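Local atomic coordinates of peroxisomal acyl-coenzyme A oxidase 1 (Arabidopsis thaliana, PDB entry 1W07), a protein that catalyses the FAD-dependent desaturation of long- and medium-chain acyl-CoAs to 2-trans-enoyl-CoAs, passing electrons to oxygen to give hydrogen peroxide in peroxisomal beta-oxidation. Residues 12-17 and 600-605; 107-112 and 185-190; 160-165 and 259-264; 548-553 and 593-598. The protein carries 1 engineered substitution. All blocks are in the same frame, centred on the assembly; numbering follows the deposited sequence.

Contact 1 (12-17 and 600-605); sequences NKAEFD and AVALVD
A14 and F16 press on A602 from the loop that follows helix 8-12, and all three closest approaches across the contact are apolar. The methyls of A14 and A602 meet head on, CB to CB at 3.6 Å, at the point where the two backbones come nearest, their CA atoms 6.0 Å apart. F16 supplies the larger share: its CZ lies 3.6 Å from A602 CB and also 3.6 Å from L603 CD2, both carbons reaching the ring obliquely. CG lodges between the backbone N and the carbonyl carbon (chi1 71°), which carries the ring across so that its CZ and CE2 end meets the helix. Replacing F16 with an alanine is likely to open a gap beside A602 and L603 and lose most of the apolar surface that joins loop and helix.

No hydrogen bond spans the two segments. Polar ties lie around them: E15 N bonds to N599 OD1, while D605 forms salt bridges with R11 and R305.

The contact thus packs a loop near the N terminus on the C-terminal acyl-CoA oxidase region, away from the FAD site. A600 and V604 pack on helices 278-309 and 328-363, and M21 of helix 18-26 touches both F16 and L603.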
loop_
_atom_site.group_PDB
_atom_site.type_symbol
_atom_site.label_atom_id
_atom_site.label_comp_id
_atom_site.label_asym_id
_atom_site.label_seq_id
_atom_site.Cartn_x
_atom_site.Cartn_y
_atom_site.Cartn_z
ATOM N N ASN B 12 5.376 -19.980 25.411
ATOM C CA ASN B 12 6.215 -20.431 26.510
ATOM C C ASN B 12 7.635 -19.908 26.345
ATOM O O ASN B 12 8.431 -19.974 27.270
ATOM C CB ASN B 12 6.221 -21.960 26.616
ATOM C CG ASN B 12 4.936 -22.508 27.209
ATOM O OD1 ASN B 12 4.233 -21.808 27.938
ATOM N ND2 ASN B 12 4.635 -23.770 26.918
ATOM N N LYS B 13 7.954 -19.368 25.171
ATOM C CA LYS B 13 9.287 -18.819 24.954
ATOM C C LYS B 13 9.424 -17.421 25.549
ATOM O O LYS B 13 10.535 -16.908 25.692
ATOM C CB LYS B 13 9.612 -18.740 23.469
ATOM C CG LYS B 13 9.880 -20.079 22.827
ATOM C CD LYS B 13 10.093 -19.884 21.340
ATOM C CE LYS B 13 10.242 -21.205 20.598
ATOM N NZ LYS B 13 10.323 -20.986 19.119
ATOM N N ALA B 14 8.292 -16.810 25.890
ATOM C CA ALA B 14 8.286 -15.457 26.445
ATOM C C ALA B 14 9.219 -15.326 27.636
ATOM O O ALA B 14 9.240 -16.189 28.512
ATOM C CB ALA B 14 6.864 -15.062 26.855
ATOM N N GLU B 15 9.986 -14.239 27.654
ATOM C CA GLU B 15 10.924 -13.957 28.737
ATOM C C GLU B 15 10.414 -12.796 29.584
ATOM O O GLU B 15 11.186 -12.084 30.218
ATOM C CB GLU B 15 12.308 -13.629 28.162
ATOM C CG GLU B 15 12.867 -14.775 27.329
ATOM C CD GLU B 15 14.120 -14.401 26.584
ATOM O OE1 GLU B 15 14.216 -13.238 26.129
ATOM O OE2 GLU B 15 14.996 -15.277 26.420
ATOM N N PHE B 16 9.099 -12.609 29.586
ATOM C CA PHE B 16 8.476 -11.541 30.368
ATOM C C PHE B 16 7.019 -11.965 30.588
ATOM O O PHE B 16 6.502 -12.775 29.817
ATOM C CB PHE B 16 8.565 -10.212 29.600
ATOM C CG PHE B 16 7.665 -10.147 28.403
ATOM C CD1 PHE B 16 6.441 -9.491 28.476
ATOM C CD2 PHE B 16 8.016 -10.781 27.209
ATOM C CE1 PHE B 16 5.570 -9.467 27.378
ATOM C CE2 PHE B 16 7.155 -10.759 26.108
ATOM C CZ PHE B 16 5.931 -10.101 26.197
ATOM N N ASP B 17 6.374 -11.453 31.641
ATOM C CA ASP B 17 4.983 -11.823 31.916
ATOM C C ASP B 17 4.039 -10.953 31.102
ATOM O O ASP B 17 3.917 -9.748 31.339
ATOM C CB ASP B 17 4.652 -11.706 33.407
ATOM C CG ASP B 17 5.224 -12.868 34.237
ATOM O OD1 ASP B 17 5.233 -14.008 33.737
ATOM O OD2 ASP B 17 5.629 -12.640 35.389
ATOM N N ALA B 600 8.356 -12.364 20.502
ATOM C CA ALA B 600 7.440 -11.819 19.485
ATOM C C ALA B 600 5.959 -12.093 19.697
ATOM O O ALA B 600 5.169 -11.157 19.846
ATOM C CB ALA B 600 7.847 -12.275 18.067
ATOM N N VAL B 601 5.573 -13.364 19.689
ATOM C CA VAL B 601 4.176 -13.697 19.854
ATOM C C VAL B 601 3.577 -13.111 21.124
ATOM O O VAL B 601 2.479 -12.563 21.088
ATOM C CB VAL B 601 3.969 -15.212 19.819
ATOM C CG1 VAL B 601 2.501 -15.546 20.184
ATOM C CG2 VAL B 601 4.344 -15.746 18.432
ATOM N N ALA B 602 4.285 -13.227 22.245
ATOM C CA ALA B 602 3.791 -12.681 23.508
ATOM C C ALA B 602 3.680 -11.158 23.420
ATOM O O ALA B 602 2.760 -10.561 23.990
ATOM C CB ALA B 602 4.724 -13.080 24.664
ATOM N N LEU B 603 4.604 -10.516 22.705
ATOM C CA LEU B 603 4.538 -9.057 22.580
ATOM C C LEU B 603 3.271 -8.588 21.848
ATOM O O LEU B 603 2.799 -7.471 22.085
ATOM C CB LEU B 603 5.786 -8.540 21.865
ATOM C CG LEU B 603 7.074 -8.576 22.702
ATOM C CD1 LEU B 603 8.279 -8.224 21.843
ATOM C CD2 LEU B 603 6.930 -7.606 23.858
ATOM N N VAL B 604 2.713 -9.417 20.962
ATOM C CA VAL B 604 1.486 -9.005 20.283
ATOM C C VAL B 604 0.262 -9.465 21.070
ATOM O O VAL B 604 -0.828 -8.911 20.911
ATOM C CB VAL B 604 1.413 -9.515 18.810
ATOM C CG1 VAL B 604 2.619 -8.989 18.038
ATOM C CG2 VAL B 604 1.294 -11.059 18.739
ATOM N N ASP B 605 0.440 -10.474 21.931
ATOM C CA ASP B 605 -0.678 -10.959 22.746
ATOM C C ASP B 605 -0.968 -9.867 23.770
ATOM O O ASP B 605 -2.091 -9.735 24.263
ATOM C CB ASP B 605 -0.330 -12.253 23.495
ATOM C CG ASP B 605 -0.181 -13.458 22.580
ATOM O OD1 ASP B 605 -0.822 -13.511 21.506
ATOM O OD2 ASP B 605 0.577 -14.386 22.969
#

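Contact 2 (107-112 and 185-190); sequences VPAIKG and HAVVYA
A109 presents its methyl to two side chains of strand 185-194, V187 and Y189, and the closest of these approaches is A109 CB to Y189 OH at 3.8 Å. This is the tight part of the contact. The tyrosine reaches the helix with its far end: CG is anti to the carbonyl carbon and beside the backbone N (chi1 -70°), and it is the phenolic oxygen that arrives at the methyl.

The V187 side is looser. Its CG2 branch, likewise anti to the carbonyl carbon, sits 4.3 Å from A109 CB and 4.2 Å from I110 CG1, the I110 and V187 side chains meeting at a slant. The wide spacing fits the backbone geometry, since the axes of the short segments 107-112 and 185-190 approach no closer than 9.3 Å and cross at 61°. All four touching residues are nevertheless buried; K111 on the same helix is exposed and takes no part, while P108 and G112 are partly exposed. L123 of helix 116-128 packs against I110 as well.

The helix belongs to the N-terminal family region and the strand to the middle one, so the contact is a largely apolar seam between them. Not one hydrogen bond crosses it: the Y189 hydroxyl is satisfied by Q113 OE1 just beyond the segment, while the Y189 ring meets that of the FAD-binding Y135. The chemistry implies joining by shape and burial, beside the flavin site.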
loop_
_atom_site.group_PDB
_atom_site.type_symbol
_atom_site.label_atom_id
_atom_site.label_comp_id
_atom_site.label_asym_id
_atom_site.label_seq_id
_atom_site.Cartn_x
_atom_site.Cartn_y
_atom_site.Cartn_z
ATOM N N VAL B 107 -20.355 17.389 17.428
ATOM C CA VAL B 107 -20.464 17.835 18.815
ATOM C C VAL B 107 -19.286 18.707 19.249
ATOM O O VAL B 107 -19.478 19.801 19.777
ATOM C CB VAL B 107 -20.605 16.632 19.770
ATOM C CG1 VAL B 107 -20.379 17.058 21.212
ATOM C CG2 VAL B 107 -21.995 16.039 19.621
ATOM N N PRO B 108 -18.052 18.229 19.041
ATOM C CA PRO B 108 -16.871 19.012 19.421
ATOM C C PRO B 108 -16.865 20.407 18.783
ATOM O O PRO B 108 -16.364 21.366 19.376
ATOM C CB PRO B 108 -15.719 18.149 18.923
ATOM C CG PRO B 108 -16.252 16.751 19.127
ATOM C CD PRO B 108 -17.671 16.865 18.625
ATOM N N ALA B 109 -17.424 20.516 17.577
ATOM C CA ALA B 109 -17.465 21.792 16.867
ATOM C C ALA B 109 -18.385 22.787 17.556
ATOM O O ALA B 109 -18.022 23.950 17.742
ATOM C CB ALA B 109 -17.918 21.582 15.423
ATOM N N ILE B 110 -19.580 22.328 17.920
ATOM C CA ILE B 110 -20.553 23.174 18.597
ATOM C C ILE B 110 -20.047 23.574 19.984
ATOM O O ILE B 110 -20.300 24.688 20.425
ATOM C CB ILE B 110 -21.902 22.454 18.760
ATOM C CG1 ILE B 110 -22.390 21.962 17.401
ATOM C CG2 ILE B 110 -22.932 23.404 19.357
ATOM C CD1 ILE B 110 -23.583 21.056 17.489
ATOM N N LYS B 111 -19.342 22.667 20.664
ATOM C CA LYS B 111 -18.790 22.944 21.991
ATOM C C LYS B 111 -17.687 24.007 21.972
ATOM O O LYS B 111 -17.646 24.895 22.825
ATOM C CB LYS B 111 -18.205 21.676 22.621
ATOM C CG LYS B 111 -19.231 20.700 23.163
ATOM C CD LYS B 111 -18.554 19.527 23.871
ATOM C CE LYS B 111 -19.579 18.520 24.390
ATOM N NZ LYS B 111 -18.944 17.323 25.021
ATOM N N GLY B 112 -16.780 23.913 21.010
ATOM C CA GLY B 112 -15.698 24.875 20.953
ATOM C C GLY B 112 -15.970 26.155 20.187
ATOM O O GLY B 112 -15.266 27.145 20.376
ATOM N N HIS B 185 -28.821 17.345 10.313
ATOM C CA HIS B 185 -28.232 18.664 10.498
ATOM C C HIS B 185 -26.726 18.600 10.245
ATOM O O HIS B 185 -26.132 17.519 10.147
ATOM C CB HIS B 185 -28.458 19.176 11.937
ATOM C CG HIS B 185 -29.888 19.473 12.274
ATOM N ND1 HIS B 185 -30.851 18.494 12.382
ATOM C CD2 HIS B 185 -30.519 20.649 12.510
ATOM C CE1 HIS B 185 -32.015 19.054 12.664
ATOM N NE2 HIS B 185 -31.839 20.361 12.747
ATOM N N ALA B 186 -26.104 19.766 10.163
ATOM C CA ALA B 186 -24.671 19.798 9.954
ATOM C C ALA B 186 -24.044 21.141 10.239
ATOM O O ALA B 186 -24.687 22.186 10.122
ATOM C CB ALA B 186 -24.348 19.394 8.527
ATOM N N VAL B 187 -22.784 21.108 10.643
ATOM C CA VAL B 187 -22.073 22.351 10.845
ATOM C C VAL B 187 -21.419 22.634 9.491
ATOM O O VAL B 187 -20.506 21.911 9.072
ATOM C CB VAL B 187 -20.991 22.229 11.931
ATOM C CG1 VAL B 187 -20.123 23.484 11.938
ATOM C CG2 VAL B 187 -21.648 22.056 13.286
ATOM N N VAL B 188 -21.914 23.653 8.793
ATOM C CA VAL B 188 -21.366 24.010 7.485
ATOM C C VAL B 188 -20.377 25.175 7.566
ATOM O O VAL B 188 -20.628 26.168 8.249
ATOM C CB VAL B 188 -22.491 24.393 6.492
ATOM C CG1 VAL B 188 -21.885 24.774 5.118
ATOM C CG2 VAL B 188 -23.502 23.237 6.378
ATOM N N TYR B 189 -19.245 25.040 6.876
ATOM C CA TYR B 189 -18.235 26.089 6.866
ATOM C C TYR B 189 -18.258 26.827 5.528
ATOM O O TYR B 189 -18.219 26.217 4.459
ATOM C CB TYR B 189 -16.841 25.509 7.169
ATOM C CG TYR B 189 -16.709 25.061 8.610
ATOM C CD1 TYR B 189 -17.159 23.803 9.012
ATOM C CD2 TYR B 189 -16.227 25.931 9.595
ATOM C CE1 TYR B 189 -17.138 23.423 10.354
ATOM C CE2 TYR B 189 -16.212 25.562 10.944
ATOM C CZ TYR B 189 -16.672 24.308 11.317
ATOM O OH TYR B 189 -16.719 23.957 12.647
ATOM N N ALA B 190 -18.349 28.148 5.607
ATOM C CA ALA B 190 -18.414 28.988 4.420
ATOM C C ALA B 190 -17.840 30.357 4.722
ATOM O O ALA B 190 -17.614 30.710 5.881
ATOM C CB ALA B 190 -19.871 29.129 3.959
#

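Contact 3 (160-165 and 259-264); sequences DEFVIH and SKVTRE
D160 and R263 stack flat group on flat group, where a G1 beta bulge opens strand 161-165: D160 and E161 both face one residue of strand 152-156, and D160 has the positive phi (59°) that fits the bulge. The setting is the beta-rich middle domain of the acyl-CoA dehydrogenase fold.

The two side chains cross at about a right angle, yet the carboxylate and guanidinium planes are only 25° apart. D160 CB lies 3.5 Å above the centre of the guanidinium plane, and OD1 stands 3.3 Å from R263 NE. Because that oxygen lies well out of the plane, no N-H points at it, and the salt bridge rests on charge alone. The arginine chain bends at chi2 and chi3 to lay its head over the aspartate. D160 OD1 has a second cationic partner in R251 NE, so two arginines share one carboxylate; an asparagine in place of D160 would probably take away this shared negative charge from both.

Deeper in, F162 and V261 approach from opposite directions. The tip of the ring, CZ, is 4.1 Å from V261 CG1 and equally far from CG2, an oblique meeting between the two branches; F204 packs edge-to-face with the same ring. Beyond V261 the chain makes an ST turn, in which T262 OG1 accepts from E264 N at 3.2 Å with an N-H...O angle of 136°.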
loop_
_atom_site.group_PDB
_atom_site.type_symbol
_atom_site.label_atom_id
_atom_site.label_comp_id
_atom_site.label_asym_id
_atom_site.label_seq_id
_atom_site.Cartn_x
_atom_site.Cartn_y
_atom_site.Cartn_z
ATOM N N ASP B 160 -33.079 38.809 8.896
ATOM C CA ASP B 160 -32.282 38.293 9.999
ATOM C C ASP B 160 -31.924 36.822 9.752
ATOM O O ASP B 160 -32.030 35.975 10.647
ATOM C CB ASP B 160 -33.041 38.452 11.315
ATOM C CG ASP B 160 -32.148 38.263 12.521
ATOM O OD1 ASP B 160 -31.009 38.785 12.505
ATOM O OD2 ASP B 160 -32.584 37.607 13.491
ATOM N N GLU B 161 -31.493 36.528 8.528
ATOM C CA GLU B 161 -31.115 35.169 8.155
ATOM C C GLU B 161 -29.799 35.135 7.384
ATOM O O GLU B 161 -29.373 36.131 6.805
ATOM C CB GLU B 161 -32.199 34.535 7.278
ATOM C CG GLU B 161 -33.577 34.436 7.906
ATOM C CD GLU B 161 -34.563 33.716 7.006
ATOM O OE1 GLU B 161 -34.849 34.223 5.900
ATOM O OE2 GLU B 161 -35.052 32.633 7.399
ATOM N N PHE B 162 -29.151 33.979 7.383
ATOM C CA PHE B 162 -27.913 33.817 6.633
ATOM C C PHE B 162 -28.250 33.029 5.378
ATOM O O PHE B 162 -28.872 31.974 5.450
ATOM C CB PHE B 162 -26.867 33.056 7.450
ATOM C CG PHE B 162 -25.958 33.944 8.245
ATOM C CD1 PHE B 162 -26.007 33.963 9.633
ATOM C CD2 PHE B 162 -25.044 34.762 7.594
ATOM C CE1 PHE B 162 -25.156 34.784 10.362
ATOM C CE2 PHE B 162 -24.194 35.582 8.305
ATOM C CZ PHE B 162 -24.245 35.596 9.693
ATOM N N VAL B 163 -27.858 33.554 4.223
ATOM C CA VAL B 163 -28.122 32.871 2.964
ATOM C C VAL B 163 -26.908 32.023 2.587
ATOM O O VAL B 163 -25.883 32.555 2.160
ATOM C CB VAL B 163 -28.395 33.875 1.828
ATOM C CG1 VAL B 163 -28.618 33.133 0.521
ATOM C CG2 VAL B 163 -29.606 34.749 2.177
ATOM N N ILE B 164 -27.022 30.705 2.760
ATOM C CA ILE B 164 -25.935 29.775 2.425
ATOM C C ILE B 164 -26.091 29.398 0.958
ATOM O O ILE B 164 -27.178 28.990 0.540
ATOM C CB ILE B 164 -26.023 28.490 3.267
ATOM C CG1 ILE B 164 -26.248 28.844 4.744
ATOM C CG2 ILE B 164 -24.755 27.648 3.085
ATOM C CD1 ILE B 164 -25.124 29.682 5.381
ATOM N N HIS B 165 -25.017 29.525 0.176
ATOM C CA HIS B 165 -25.102 29.201 -1.242
ATOM C C HIS B 165 -23.856 28.523 -1.809
ATOM O O HIS B 165 -22.734 28.762 -1.354
ATOM C CB HIS B 165 -25.392 30.468 -2.057
ATOM C CG HIS B 165 -25.750 30.209 -3.487
ATOM N ND1 HIS B 165 -26.848 29.462 -3.856
ATOM C CD2 HIS B 165 -25.159 30.602 -4.642
ATOM C CE1 HIS B 165 -26.922 29.411 -5.175
ATOM N NE2 HIS B 165 -25.907 30.091 -5.678
ATOM N N SER B 259 -16.769 34.990 17.273
ATOM C CA SER B 259 -17.155 36.004 16.296
ATOM C C SER B 259 -18.666 36.180 16.286
ATOM O O SER B 259 -19.410 35.211 16.143
ATOM C CB SER B 259 -16.693 35.596 14.890
ATOM O OG SER B 259 -15.297 35.356 14.832
ATOM N N LYS B 260 -19.116 37.421 16.431
ATOM C CA LYS B 260 -20.544 37.719 16.432
ATOM C C LYS B 260 -20.944 38.548 15.214
ATOM O O LYS B 260 -20.105 39.166 14.561
ATOM C CB LYS B 260 -20.937 38.492 17.697
ATOM C CG LYS B 260 -21.002 37.678 18.987
ATOM C CD LYS B 260 -19.627 37.387 19.562
ATOM C CE LYS B 260 -19.700 37.106 21.063
ATOM N NZ LYS B 260 -20.641 36.005 21.421
ATOM N N VAL B 261 -22.238 38.541 14.924
ATOM C CA VAL B 261 -22.807 39.296 13.820
ATOM C C VAL B 261 -24.125 39.863 14.320
ATOM O O VAL B 261 -25.146 39.168 14.331
ATOM C CB VAL B 261 -23.084 38.404 12.594
ATOM C CG1 VAL B 261 -23.822 39.203 11.532
ATOM C CG2 VAL B 261 -21.775 37.857 12.042
ATOM N N THR B 262 -24.092 41.124 14.749
ATOM C CA THR B 262 -25.268 41.813 15.280
ATOM C C THR B 262 -26.449 41.780 14.325
ATOM O O THR B 262 -26.315 41.405 13.161
ATOM C CB THR B 262 -24.958 43.289 15.565
ATOM O OG1 THR B 262 -24.888 44.002 14.323
ATOM C CG2 THR B 262 -23.630 43.421 16.298
ATOM N N ARG B 263 -27.605 42.195 14.830
ATOM C CA ARG B 263 -28.827 42.245 14.036
ATOM C C ARG B 263 -28.698 43.210 12.864
ATOM O O ARG B 263 -29.431 43.098 11.882
ATOM C CB ARG B 263 -30.011 42.658 14.924
ATOM C CG ARG B 263 -30.832 41.497 15.455
ATOM C CD ARG B 263 -32.227 41.484 14.829
ATOM N NE ARG B 263 -32.192 41.707 13.383
ATOM C CZ ARG B 263 -33.276 41.776 12.612
ATOM N NH1 ARG B 263 -34.485 41.630 13.142
ATOM N NH2 ARG B 263 -33.155 42.003 11.311
ATOM N N GLU B 264 -27.774 44.164 12.969
ATOM C CA GLU B 264 -27.561 45.131 11.892
ATOM C C GLU B 264 -26.461 44.692 10.927
ATOM O O GLU B 264 -26.022 45.473 10.083
ATOM C CB GLU B 264 -27.206 46.509 12.450
ATOM C CG GLU B 264 -28.350 47.194 13.160
ATOM C CD GLU B 264 -28.076 48.655 13.390
ATOM O OE1 GLU B 264 -27.008 48.977 13.958
ATOM O OE2 GLU B 264 -28.931 49.485 13.006
#

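Contact 4 (548-553 and 593-598); sequences VKKQLN and YTQVRP
Q595, which meets both K550 and Q551 of the facing helix, has its polar groups held from its own side: NE2 bonds to S591 OG, and the backbone O to N599 ND2. Across the contact the approaches are longer. At the solvent edge the CE of the exposed K550 is 4.4 Å from Q595 OE1. Q551 OE1 makes a van der Waals approach to V596 CG2 at 4.4 Å and lies 4.5 Å from the backbone O of Q595, two acceptor oxygens that cannot bond to each other. Within its own helix OE1 takes a weak bond from N554 ND2. A folded chain, chi1 -70° and chi2 -49°, turns the end of Q551 to the other helix.

No hydrogen bond or salt bridge joins the segments, so the geometry supports loose side-chain packing, with the nearest CA atoms, those of Q551 and V596, 7.3 Å apart.

This is helix-to-helix packing within the C-terminal acyl-CoA oxidase region, the start of helix 548-566 lying beside the end region of helix 579-596. Farther along helix 548-566, I558 covers V596 and Y562 touches Y593. M21 of helix 18-26 and Y342 of helix 328-363 pack on L552, and T594 touches E514 of the second subunit.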
loop_
_atom_site.group_PDB
_atom_site.type_symbol
_atom_site.label_atom_id
_atom_site.label_comp_id
_atom_site.label_asym_id
_atom_site.label_seq_id
_atom_site.Cartn_x
_atom_site.Cartn_y
_atom_site.Cartn_z
ATOM N N VAL B 548 9.467 -7.111 31.740
ATOM C CA VAL B 548 8.679 -6.161 30.966
ATOM C C VAL B 548 9.527 -4.993 30.449
ATOM O O VAL B 548 9.645 -4.782 29.233
ATOM C CB VAL B 548 7.505 -5.619 31.830
ATOM C CG1 VAL B 548 6.735 -4.526 31.099
ATOM C CG2 VAL B 548 6.572 -6.771 32.179
ATOM N N LYS B 549 10.138 -4.246 31.366
ATOM C CA LYS B 549 10.941 -3.103 30.956
ATOM C C LYS B 549 12.058 -3.512 30.000
ATOM O O LYS B 549 12.393 -2.770 29.083
ATOM C CB LYS B 549 11.521 -2.376 32.179
ATOM C CG LYS B 549 12.446 -1.215 31.798
ATOM C CD LYS B 549 12.910 -0.387 32.992
ATOM C CE LYS B 549 11.837 0.584 33.451
ATOM N NZ LYS B 549 12.389 1.591 34.400
ATOM N N LYS B 550 12.618 -4.697 30.212
ATOM C CA LYS B 550 13.689 -5.191 29.358
ATOM C C LYS B 550 13.222 -5.340 27.907
ATOM O O LYS B 550 13.938 -4.967 26.965
ATOM C CB LYS B 550 14.181 -6.536 29.889
ATOM C CG LYS B 550 15.188 -7.235 29.001
ATOM C CD LYS B 550 16.506 -6.477 28.925
ATOM C CE LYS B 550 17.476 -7.178 27.991
ATOM N NZ LYS B 550 17.607 -8.612 28.363
ATOM N N GLN B 551 12.030 -5.894 27.719
ATOM C CA GLN B 551 11.517 -6.051 26.366
ATOM C C GLN B 551 11.188 -4.694 25.747
ATOM O O GLN B 551 11.395 -4.502 24.559
ATOM C CB GLN B 551 10.296 -6.973 26.359
ATOM C CG GLN B 551 10.649 -8.417 26.662
ATOM C CD GLN B 551 11.807 -8.903 25.817
ATOM O OE1 GLN B 551 11.759 -8.845 24.588
ATOM N NE2 GLN B 551 12.864 -9.380 26.471
ATOM N N LEU B 552 10.686 -3.752 26.542
ATOM C CA LEU B 552 10.390 -2.419 26.022
ATOM C C LEU B 552 11.702 -1.743 25.611
ATOM O O LEU B 552 11.756 -0.980 24.641
ATOM C CB LEU B 552 9.673 -1.574 27.080
ATOM C CG LEU B 552 8.255 -2.044 27.423
ATOM C CD1 LEU B 552 7.670 -1.172 28.527
ATOM C CD2 LEU B 552 7.389 -1.986 26.167
ATOM N N ASN B 553 12.768 -2.039 26.349
ATOM C CA ASN B 553 14.083 -1.479 26.057
ATOM C C ASN B 553 14.538 -2.012 24.703
ATOM O O ASN B 553 15.052 -1.264 23.867
ATOM C CB ASN B 553 15.085 -1.872 27.146
ATOM C CG ASN B 553 16.405 -1.147 27.005
ATOM O OD1 ASN B 553 16.576 -0.033 27.501
ATOM N ND2 ASN B 553 17.342 -1.767 26.302
ATOM N N TYR B 593 17.105 -8.163 17.247
ATOM C CA TYR B 593 16.082 -8.962 16.588
ATOM C C TYR B 593 16.089 -10.366 17.214
ATOM O O TYR B 593 15.040 -10.893 17.613
ATOM C CB TYR B 593 16.358 -9.064 15.089
ATOM C CG TYR B 593 16.124 -7.775 14.302
ATOM C CD1 TYR B 593 15.261 -6.781 14.763
ATOM C CD2 TYR B 593 16.717 -7.589 13.056
ATOM C CE1 TYR B 593 14.989 -5.621 13.993
ATOM C CE2 TYR B 593 16.460 -6.450 12.273
ATOM C CZ TYR B 593 15.594 -5.473 12.746
ATOM O OH TYR B 593 15.337 -4.367 11.948
ATOM N N THR B 594 17.277 -10.964 17.302
ATOM C CA THR B 594 17.443 -12.290 17.888
ATOM C C THR B 594 16.914 -12.336 19.313
ATOM O O THR B 594 16.387 -13.353 19.746
ATOM C CB THR B 594 18.917 -12.693 17.878
ATOM O OG1 THR B 594 19.359 -12.761 16.518
ATOM C CG2 THR B 594 19.135 -14.062 18.568
ATOM N N GLN B 595 17.057 -11.235 20.045
ATOM C CA GLN B 595 16.567 -11.193 21.415
ATOM C C GLN B 595 15.047 -11.079 21.470
ATOM O O GLN B 595 14.399 -11.647 22.351
ATOM C CB GLN B 595 17.195 -10.022 22.168
ATOM C CG GLN B 595 18.660 -10.234 22.477
ATOM C CD GLN B 595 19.343 -8.993 23.002
ATOM O OE1 GLN B 595 18.945 -8.435 24.022
ATOM N NE2 GLN B 595 20.384 -8.555 22.306
ATOM N N VAL B 596 14.465 -10.353 20.523
ATOM C CA VAL B 596 13.019 -10.168 20.501
ATOM C C VAL B 596 12.279 -11.370 19.938
ATOM O O VAL B 596 11.130 -11.626 20.309
ATOM C CB VAL B 596 12.652 -8.892 19.702
ATOM C CG1 VAL B 596 11.148 -8.853 19.386
ATOM C CG2 VAL B 596 13.052 -7.682 20.517
ATOM N N ARG B 597 12.943 -12.110 19.053
ATOM C CA ARG B 597 12.349 -13.288 18.411
ATOM C C ARG B 597 11.512 -14.203 19.304
ATOM O O ARG B 597 10.361 -14.509 18.979
ATOM C CB ARG B 597 13.444 -14.114 17.728
ATOM C CG ARG B 597 13.039 -15.559 17.353
ATOM C CD ARG B 597 11.881 -15.609 16.379
ATOM N NE ARG B 597 11.477 -16.994 16.114
ATOM C CZ ARG B 597 10.511 -17.631 16.766
ATOM N NH1 ARG B 597 9.827 -17.013 17.724
ATOM N NH2 ARG B 597 10.223 -18.883 16.452
ATOM N N PRO B 598 12.084 -14.668 20.435
ATOM C CA PRO B 598 11.333 -15.552 21.324
ATOM C C PRO B 598 10.190 -14.863 22.056
ATOM O O PRO B 598 9.265 -15.514 22.555
ATOM C CB PRO B 598 12.414 -16.109 22.255
ATOM C CG PRO B 598 13.396 -14.966 22.351
ATOM C CD PRO B 598 13.463 -14.464 20.922
#

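In the fold
The four contacts form two clusters on opposite sides of the chain's centre. Contacts 1 and 4 lie 9 Å apart between centres and touch directly: F16 packs on Q551, and L603 on V596. Helices 579-596 and 600-605, which they use, are consecutive in the chain. Contacts 2 and 3 have centres 16 Å apart and both reach the mixed sheet, through strands 185-194 and 161-165; their segments alternate along the chain. From contact 1 to contact 3 the centres span 61 Å. Contact 1 encloses the other three in sequence: the N-terminal loop meets the C-terminal helices there, and helix 98-113 meets the sheet in contact 2.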